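Local coordinates for amine oxidase (Emericella nidulans, PDB 3PGB), which probably oxidises primary amines, as other copper amine oxidases do, using a copper ion and a topaquinone cofactor formed from one of its own tyrosines, at residues V347-N359 with G363-R375. Sequence-based numbering, arbitrary orientation.
Sequences VTWMDFSFYIAFN and GLSLFDIKYKGQR
Y355 and F367 exchange backbone bonds in both directions, and the one from Y355 N to F367 O (2.9 Å) is nearly straight, at 175°, and lies in the carbonyl plane. S353 with K370 and A357 with S365 repeat this antiparallel pairing; the residues between turn their N-H and C=O outward, as where L366 bonds L380 and I356 O takes N66 ND2. Between S353 and Y355 a beta bulge shifts the register by one, and D368, at the corner, turns its carboxylate out beside the Y355 ring, the two planes 14° apart. There water 2 joins Y355 OH to D368 OD1, while R375 NE grips D368 OD2 at 2.7 Å; K64 O also bonds the Y355 hydroxyl. At one end D351 O takes K372 N (2.9 Å) and a bond from water 1, which in turn accepts from G373 N. K372 NZ meets D351 OD1 at 3.1 Å from above the carboxylate plane and has a second salt-bridge partner in E732. At the hairpin's turn end, N359 N bonds G363 O (3.0 Å), and G363 CA sits over one face of the F358 ring as a CH-pi contact; F358 CG, anti to its backbone N (chi1 -163°), brings the ring there. Within the enzyme domain, strand 346-349 flanks the hairpin beyond 352-359 and strand 374-389 beyond 363-371, while strands 464-479 and 486-492 pack against the face carrying I356, L364 and L366.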
ATOM      1  N   VAL A 347      13.157  21.982   8.350  1.00 13.84           N
ATOM      2  CA  VAL A 347      13.799  20.989   7.501  1.00 13.43           C
ATOM      3  C   VAL A 347      13.628  21.369   6.040  1.00 13.36           C
ATOM      4  O   VAL A 347      12.550  21.807   5.640  1.00 13.25           O
ATOM      5  CB  VAL A 347      13.157  19.605   7.718  1.00 13.41           C
ATOM      6  CG1 VAL A 347      13.763  18.558   6.776  1.00 13.27           C
ATOM      7  CG2 VAL A 347      13.293  19.182   9.177  1.00 13.39           C
ATOM      8  N   THR A 348      14.685  21.204   5.246  1.00 13.15           N
ATOM      9  CA  THR A 348      14.550  21.239   3.787  1.00 13.09           C
ATOM     10  C   THR A 348      15.184  19.996   3.174  1.00 13.07           C
ATOM     11  O   THR A 348      16.263  19.575   3.581  1.00 12.88           O
ATOM     12  CB  THR A 348      15.155  22.519   3.131  1.00 13.06           C
ATOM     13  OG1 THR A 348      16.570  22.377   2.962  1.00 13.03           O
ATOM     14  CG2 THR A 348      14.853  23.767   3.961  1.00 12.65           C
ATOM     15  N   TRP A 349      14.488  19.411   2.203  1.00 13.04           N
ATOM     16  CA  TRP A 349      14.986  18.268   1.449  1.00 12.87           C
ATOM     17  C   TRP A 349      14.639  18.475  -0.024  1.00 12.84           C
ATOM     18  O   TRP A 349      13.469  18.512  -0.394  1.00 12.26           O
ATOM     19  CB  TRP A 349      14.382  16.959   1.981  1.00 12.88           C
ATOM     20  CG  TRP A 349      14.670  15.743   1.120  1.00 12.60           C
ATOM     21  CD1 TRP A 349      15.817  15.013   1.093  1.00 12.66           C
ATOM     22  CD2 TRP A 349      13.785  15.132   0.172  1.00 12.45           C
ATOM     23  NE1 TRP A 349      15.706  13.984   0.186  1.00 12.76           N
ATOM     24  CE2 TRP A 349      14.466  14.036  -0.391  1.00 12.24           C
ATOM     25  CE3 TRP A 349      12.480  15.404  -0.254  1.00 12.52           C
ATOM     26  CZ2 TRP A 349      13.892  13.216  -1.360  1.00 12.91           C
ATOM     27  CZ3 TRP A 349      11.910  14.589  -1.218  1.00 12.77           C
ATOM     28  CH2 TRP A 349      12.615  13.504  -1.759  1.00 12.79           C
ATOM     29  N   MET A 350      15.669  18.631  -0.853  1.00 13.31           N
ATOM     30  CA  MET A 350      15.494  18.797  -2.292  1.00 13.39           C
ATOM     31  C   MET A 350      14.543  19.977  -2.543  1.00 13.17           C
ATOM     32  O   MET A 350      14.853  21.103  -2.156  1.00 13.38           O
ATOM     33  CB  MET A 350      14.989  17.481  -2.906  1.00 13.67           C
ATOM     34  CG  MET A 350      15.863  16.278  -2.575  1.00 14.04           C
ATOM     35  SD  MET A 350      17.430  16.325  -3.460  1.00 15.90           S
ATOM     36  CE  MET A 350      18.464  15.344  -2.369  1.00 16.02           C
ATOM     37  N   ASP A 351      13.384  19.721  -3.149  1.00 12.90           N
ATOM     38  CA  ASP A 351      12.400  20.766  -3.434  1.00 12.69           C
ATOM     39  C   ASP A 351      11.399  21.023  -2.304  1.00 12.27           C
ATOM     40  O   ASP A 351      10.545  21.898  -2.444  1.00 12.20           O
ATOM     41  CB  ASP A 351      11.617  20.400  -4.695  1.00 13.01           C
ATOM     42  CG  ASP A 351      12.476  20.407  -5.943  1.00 13.21           C
ATOM     43  OD1 ASP A 351      11.959  20.038  -7.008  1.00 14.25           O
ATOM     44  OD2 ASP A 351      13.655  20.791  -5.869  1.00 14.79           O
ATOM     45  N   PHE A 352      11.503  20.275  -1.204  1.00 11.80           N
ATOM     46  CA  PHE A 352      10.545  20.354  -0.097  1.00 11.51           C
ATOM     47  C   PHE A 352      11.110  21.109   1.098  1.00 11.31           C
ATOM     48  O   PHE A 352      12.319  21.102   1.343  1.00 11.03           O
ATOM     49  CB  PHE A 352      10.168  18.951   0.389  1.00 11.72           C
ATOM     50  CG  PHE A 352       9.201  18.227  -0.499  1.00 11.62           C
ATOM     51  CD1 PHE A 352       7.835  18.430  -0.368  1.00 11.85           C
ATOM     52  CD2 PHE A 352       9.650  17.328  -1.447  1.00 11.65           C
ATOM     53  CE1 PHE A 352       6.933  17.758  -1.178  1.00 11.44           C
ATOM     54  CE2 PHE A 352       8.755  16.655  -2.256  1.00 11.78           C
ATOM     55  CZ  PHE A 352       7.393  16.872  -2.119  1.00 11.66           C
ATOM     56  N   SER A 353      10.221  21.745   1.854  1.00 11.20           N
ATOM     57  CA  SER A 353      10.579  22.325   3.149  1.00 11.13           C
ATOM     58  C   SER A 353       9.365  22.314   4.054  1.00 11.12           C
ATOM     59  O   SER A 353       8.229  22.322   3.568  1.00 11.32           O
ATOM     60  CB  SER A 353      11.103  23.757   2.995  1.00 11.13           C
ATOM     61  OG  SER A 353      10.081  24.641   2.566  1.00 10.82           O
ATOM     62  N   PHE A 354       9.601  22.296   5.365  1.00 10.94           N
ATOM     63  CA  PHE A 354       8.511  22.347   6.334  1.00 10.91           C
ATOM     64  C   PHE A 354       9.026  22.628   7.737  1.00 11.09           C
ATOM     65  O   PHE A 354      10.218  22.470   8.009  1.00 11.12           O
ATOM     66  CB  PHE A 354       7.723  21.033   6.326  1.00 10.94           C
ATOM     67  CG  PHE A 354       8.552  19.818   6.645  1.00 10.75           C
ATOM     68  CD1 PHE A 354       9.130  19.078   5.637  1.00 10.63           C
ATOM     69  CD2 PHE A 354       8.747  19.420   7.961  1.00 11.19           C
ATOM     70  CE1 PHE A 354       9.891  17.959   5.926  1.00 11.62           C
ATOM     71  CE2 PHE A 354       9.513  18.301   8.262  1.00 11.82           C
ATOM     72  CZ  PHE A 354      10.081  17.565   7.241  1.00 11.84           C
ATOM     73  N   TYR A 355       8.115  23.041   8.617  1.00 11.17           N
ATOM     74  CA  TYR A 355       8.418  23.222  10.038  1.00 11.21           C
ATOM     75  C   TYR A 355       7.841  22.067  10.841  1.00 11.42           C
ATOM     76  O   TYR A 355       6.769  21.558  10.529  1.00 11.54           O
ATOM     77  CB  TYR A 355       7.821  24.528  10.565  1.00 11.21           C
ATOM     78  CG  TYR A 355       8.468  25.793  10.039  1.00 10.68           C
ATOM     79  CD1 TYR A 355       8.189  26.256   8.763  1.00 11.08           C
ATOM     80  CD2 TYR A 355       9.333  26.533  10.825  1.00 10.47           C
ATOM     81  CE1 TYR A 355       8.761  27.422   8.275  1.00 11.56           C
ATOM     82  CE2 TYR A 355       9.918  27.704  10.351  1.00 11.12           C
ATOM     83  CZ  TYR A 355       9.628  28.147   9.074  1.00 12.14           C
ATOM     84  OH  TYR A 355      10.212  29.307   8.598  1.00 12.49           O
ATOM     85  N   ILE A 356       8.556  21.673  11.884  1.00 11.77           N
ATOM     86  CA  ILE A 356       8.117  20.637  12.809  1.00 11.99           C
ATOM     87  C   ILE A 356       7.470  21.294  14.027  1.00 12.32           C
ATOM     88  O   ILE A 356       7.983  22.274  14.566  1.00 12.21           O
ATOM     89  CB  ILE A 356       9.319  19.770  13.258  1.00 12.17           C
ATOM     90  CG1 ILE A 356       9.864  18.973  12.068  1.00 12.38           C
ATOM     91  CG2 ILE A 356       8.948  18.828  14.398  1.00 11.67           C
ATOM     92  CD1 ILE A 356      11.185  18.276  12.369  1.00 12.69           C
ATOM     93  N   ALA A 357       6.325  20.759  14.436  1.00 12.83           N
ATOM     94  CA  ALA A 357       5.659  21.171  15.670  1.00 12.87           C
ATOM     95  C   ALA A 357       5.346  19.935  16.492  1.00 13.11           C
ATOM     96  O   ALA A 357       5.304  18.828  15.959  1.00 13.02           O
ATOM     97  CB  ALA A 357       4.397  21.937  15.359  1.00 12.83           C
ATOM     98  N   PHE A 358       5.134  20.120  17.790  1.00 13.66           N
ATOM     99  CA  PHE A 358       4.922  18.987  18.686  1.00 14.31           C
ATOM    100  C   PHE A 358       4.165  19.385  19.948  1.00 14.85           C
ATOM    101  O   PHE A 358       4.581  20.299  20.653  1.00 15.30           O
ATOM    102  CB  PHE A 358       6.274  18.386  19.074  1.00 14.33           C
ATOM    103  CG  PHE A 358       6.183  17.008  19.656  1.00 14.10           C
ATOM    104  CD1 PHE A 358       6.084  16.821  21.024  1.00 14.56           C
ATOM    105  CD2 PHE A 358       6.208  15.898  18.835  1.00 14.35           C
ATOM    106  CE1 PHE A 358       6.004  15.543  21.563  1.00 14.71           C
ATOM    107  CE2 PHE A 358       6.129  14.621  19.362  1.00 14.61           C
ATOM    108  CZ  PHE A 358       6.034  14.442  20.727  1.00 14.55           C
ATOM    109  N   ASN A 359       3.063  18.697  20.237  1.00 15.41           N
ATOM    110  CA  ASN A 359       2.328  18.933  21.484  1.00 15.84           C
ATOM    111  C   ASN A 359       2.023  17.654  22.257  1.00 16.17           C
ATOM    112  O   ASN A 359       2.303  16.553  21.787  1.00 16.45           O
ATOM    113  CB  ASN A 359       1.053  19.759  21.234  1.00 15.84           C
ATOM    114  CG  ASN A 359       0.055  19.066  20.334  1.00 16.15           C
ATOM    115  OD1 ASN A 359       0.008  17.834  20.246  1.00 17.59           O
ATOM    116  ND2 ASN A 359      -0.765  19.864  19.661  1.00 15.86           N
ATOM    117  N   GLY A 363       1.093  14.877  19.527  1.00 18.38           N
ATOM    118  CA  GLY A 363       2.487  14.632  19.197  1.00 18.49           C
ATOM    119  C   GLY A 363       2.932  15.450  18.003  1.00 18.60           C
ATOM    120  O   GLY A 363       2.911  16.672  18.050  1.00 18.56           O
ATOM    121  N   LEU A 364       3.310  14.766  16.925  1.00 18.84           N
ATOM    122  CA  LEU A 364       3.961  15.406  15.776  1.00 19.02           C
ATOM    123  C   LEU A 364       2.969  16.149  14.896  1.00 18.95           C
ATOM    124  O   LEU A 364       1.830  15.722  14.738  1.00 19.19           O
ATOM    125  CB  LEU A 364       4.696  14.353  14.936  1.00 19.04           C
ATOM    126  CG  LEU A 364       5.518  14.791  13.724  1.00 19.06           C
ATOM    127  CD1 LEU A 364       6.556  15.832  14.092  1.00 18.90           C
ATOM    128  CD2 LEU A 364       6.182  13.564  13.114  1.00 19.24           C
ATOM    129  N   SER A 365       3.421  17.253  14.316  1.00 18.80           N
ATOM    130  CA  SER A 365       2.625  18.019  13.367  1.00 18.55           C
ATOM    131  C   SER A 365       3.567  18.756  12.423  1.00 18.12           C
ATOM    132  O   SER A 365       4.695  19.079  12.805  1.00 18.27           O
ATOM    133  CB  SER A 365       1.751  19.005  14.127  1.00 18.69           C
ATOM    134  OG  SER A 365       0.724  19.509  13.308  1.00 20.12           O
ATOM    135  N   LEU A 366       3.118  18.995  11.192  1.00 17.62           N
ATOM    136  CA  LEU A 366       3.908  19.725  10.191  1.00 17.22           C
ATOM    137  C   LEU A 366       3.191  21.009   9.787  1.00 16.86           C
ATOM    138  O   LEU A 366       1.969  21.018   9.628  1.00 16.85           O
ATOM    139  CB  LEU A 366       4.146  18.869   8.942  1.00 17.30           C
ATOM    140  CG  LEU A 366       5.148  17.719   9.056  1.00 17.55           C
ATOM    141  CD1 LEU A 366       4.669  16.670  10.039  1.00 18.19           C
ATOM    142  CD2 LEU A 366       5.394  17.092   7.689  1.00 17.33           C
ATOM    143  N   PHE A 367       3.955  22.083   9.610  1.00 16.43           N
ATOM    144  CA  PHE A 367       3.411  23.374   9.197  1.00 16.23           C
ATOM    145  C   PHE A 367       4.178  23.953   8.013  1.00 16.11           C
ATOM    146  O   PHE A 367       5.359  23.692   7.831  1.00 16.19           O
ATOM    147  CB  PHE A 367       3.460  24.369  10.355  1.00 16.22           C
ATOM    148  CG  PHE A 367       2.426  24.121  11.411  1.00 16.25           C
ATOM    149  CD1 PHE A 367       2.701  23.300  12.496  1.00 16.83           C
ATOM    150  CD2 PHE A 367       1.175  24.712  11.323  1.00 15.69           C
ATOM    151  CE1 PHE A 367       1.738  23.073  13.473  1.00 17.06           C
ATOM    152  CE2 PHE A 367       0.210  24.489  12.296  1.00 15.81           C
ATOM    153  CZ  PHE A 367       0.487  23.675  13.369  1.00 16.29           C
ATOM    154  N   ASP A 368       3.487  24.760   7.221  1.00 16.21           N
ATOM    155  CA  ASP A 368       4.079  25.467   6.095  1.00 16.15           C
ATOM    156  C   ASP A 368       4.888  24.527   5.201  1.00 16.06           C
ATOM    157  O   ASP A 368       6.034  24.816   4.865  1.00 16.44           O
ATOM    158  CB  ASP A 368       4.939  26.633   6.606  1.00 16.26           C
ATOM    159  CG  ASP A 368       5.284  27.656   5.516  1.00 16.32           C
ATOM    160  OD1 ASP A 368       6.262  28.409   5.718  1.00 17.13           O
ATOM    161  OD2 ASP A 368       4.592  27.724   4.477  1.00 15.07           O
ATOM    162  N   ILE A 369       4.285  23.400   4.828  1.00 15.71           N
ATOM    163  CA  ILE A 369       4.908  22.467   3.898  1.00 15.78           C
ATOM    164  C   ILE A 369       4.916  23.118   2.517  1.00 15.97           C
ATOM    165  O   ILE A 369       3.853  23.376   1.961  1.00 15.96           O
ATOM    166  CB  ILE A 369       4.150  21.098   3.840  1.00 15.72           C
ATOM    167  CG1 ILE A 369       4.186  20.400   5.206  1.00 15.34           C
ATOM    168  CG2 ILE A 369       4.751  20.191   2.781  1.00 14.88           C
ATOM    169  CD1 ILE A 369       3.477  19.070   5.246  1.00 14.79           C
ATOM    170  N   LYS A 370       6.102  23.397   1.979  1.00 16.31           N
ATOM    171  CA  LYS A 370       6.228  24.028   0.656  1.00 16.95           C
ATOM    172  C   LYS A 370       6.869  23.079  -0.355  1.00 17.00           C
ATOM    173  O   LYS A 370       7.618  22.186   0.020  1.00 17.16           O
ATOM    174  CB  LYS A 370       7.048  25.329   0.733  1.00 17.15           C
ATOM    175  CG  LYS A 370       6.524  26.358   1.753  1.00 18.12           C
ATOM    176  CD  LYS A 370       7.390  27.618   1.851  1.00 18.75           C
ATOM    177  CE  LYS A 370       7.269  28.481   0.602  1.00 20.13           C
ATOM    178  NZ  LYS A 370       8.116  29.716   0.637  1.00 20.60           N
ATOM    179  N   TYR A 371       6.553  23.279  -1.635  1.00 17.16           N
ATOM    180  CA  TYR A 371       7.151  22.518  -2.732  1.00 17.16           C
ATOM    181  C   TYR A 371       7.554  23.480  -3.850  1.00 17.40           C
ATOM    182  O   TYR A 371       6.732  24.277  -4.305  1.00 17.35           O
ATOM    183  CB  TYR A 371       6.163  21.486  -3.270  1.00 17.25           C
ATOM    184  CG  TYR A 371       6.760  20.557  -4.311  1.00 16.95           C
ATOM    185  CD1 TYR A 371       6.404  20.653  -5.654  1.00 16.77           C
ATOM    186  CD2 TYR A 371       7.699  19.602  -3.952  1.00 16.56           C
ATOM    187  CE1 TYR A 371       6.959  19.804  -6.607  1.00 16.19           C
ATOM    188  CE2 TYR A 371       8.254  18.751  -4.897  1.00 16.14           C
ATOM    189  CZ  TYR A 371       7.879  18.858  -6.218  1.00 15.61           C
ATOM    190  OH  TYR A 371       8.438  18.015  -7.140  1.00 15.35           O
ATOM    191  N   LYS A 372       8.810  23.392  -4.289  1.00 17.50           N
ATOM    192  CA  LYS A 372       9.381  24.325  -5.270  1.00 17.88           C
ATOM    193  C   LYS A 372       9.090  25.781  -4.897  1.00 18.06           C
ATOM    194  O   LYS A 372       8.655  26.589  -5.730  1.00 18.06           O
ATOM    195  CB  LYS A 372       8.892  24.003  -6.686  1.00 17.97           C
ATOM    196  CG  LYS A 372       9.287  22.611  -7.164  1.00 18.70           C
ATOM    197  CD  LYS A 372       8.832  22.344  -8.597  1.00 19.51           C
ATOM    198  CE  LYS A 372       9.588  21.160  -9.202  1.00 20.33           C
ATOM    199  NZ  LYS A 372      11.008  21.495  -9.581  1.00 20.18           N
ATOM    200  N   GLY A 373       9.318  26.098  -3.624  1.00 18.32           N
ATOM    201  CA  GLY A 373       9.152  27.459  -3.113  1.00 18.45           C
ATOM    202  C   GLY A 373       7.720  27.919  -2.901  1.00 18.31           C
ATOM    203  O   GLY A 373       7.495  29.060  -2.502  1.00 18.80           O
ATOM    204  N   GLN A 374       6.756  27.035  -3.138  1.00 18.00           N
ATOM    205  CA  GLN A 374       5.335  27.375  -3.064  1.00 17.92           C
ATOM    206  C   GLN A 374       4.627  26.474  -2.039  1.00 17.21           C
ATOM    207  O   GLN A 374       4.845  25.264  -2.010  1.00 17.22           O
ATOM    208  CB  GLN A 374       4.711  27.225  -4.457  1.00 18.14           C
ATOM    209  CG  GLN A 374       3.206  27.431  -4.531  1.00 19.85           C
ATOM    210  CD  GLN A 374       2.787  28.816  -4.070  1.00 21.81           C
ATOM    211  OE1 GLN A 374       3.297  29.827  -4.564  1.00 21.68           O
ATOM    212  NE2 GLN A 374       1.856  28.869  -3.112  1.00 22.67           N
ATOM    213  N   ARG A 375       3.789  27.070  -1.197  1.00 16.52           N
ATOM    214  CA  ARG A 375       3.078  26.323  -0.164  1.00 15.92           C
ATOM    215  C   ARG A 375       2.018  25.411  -0.790  1.00 15.38           C
ATOM    216  O   ARG A 375       1.305  25.823  -1.704  1.00 15.01           O
ATOM    217  CB  ARG A 375       2.412  27.276   0.839  1.00 15.77           C
ATOM    218  CG  ARG A 375       1.687  26.548   1.972  1.00 16.13           C
ATOM    219  CD  ARG A 375       1.117  27.491   3.023  1.00 17.04           C
ATOM    220  NE  ARG A 375       2.143  28.392   3.557  1.00 17.46           N
ATOM    221  CZ  ARG A 375       2.148  29.722   3.444  1.00 16.75           C
ATOM    222  NH1 ARG A 375       1.166  30.375   2.835  1.00 15.84           N
ATOM    223  NH2 ARG A 375       3.153  30.410   3.965  1.00 17.55           N
TER
HETATM  224  O   HOH W   1       9.979  24.275  -1.566  1.00 13.03           O
HETATM  225  O   HOH W   2       9.101  29.866   6.189  1.00 20.90           O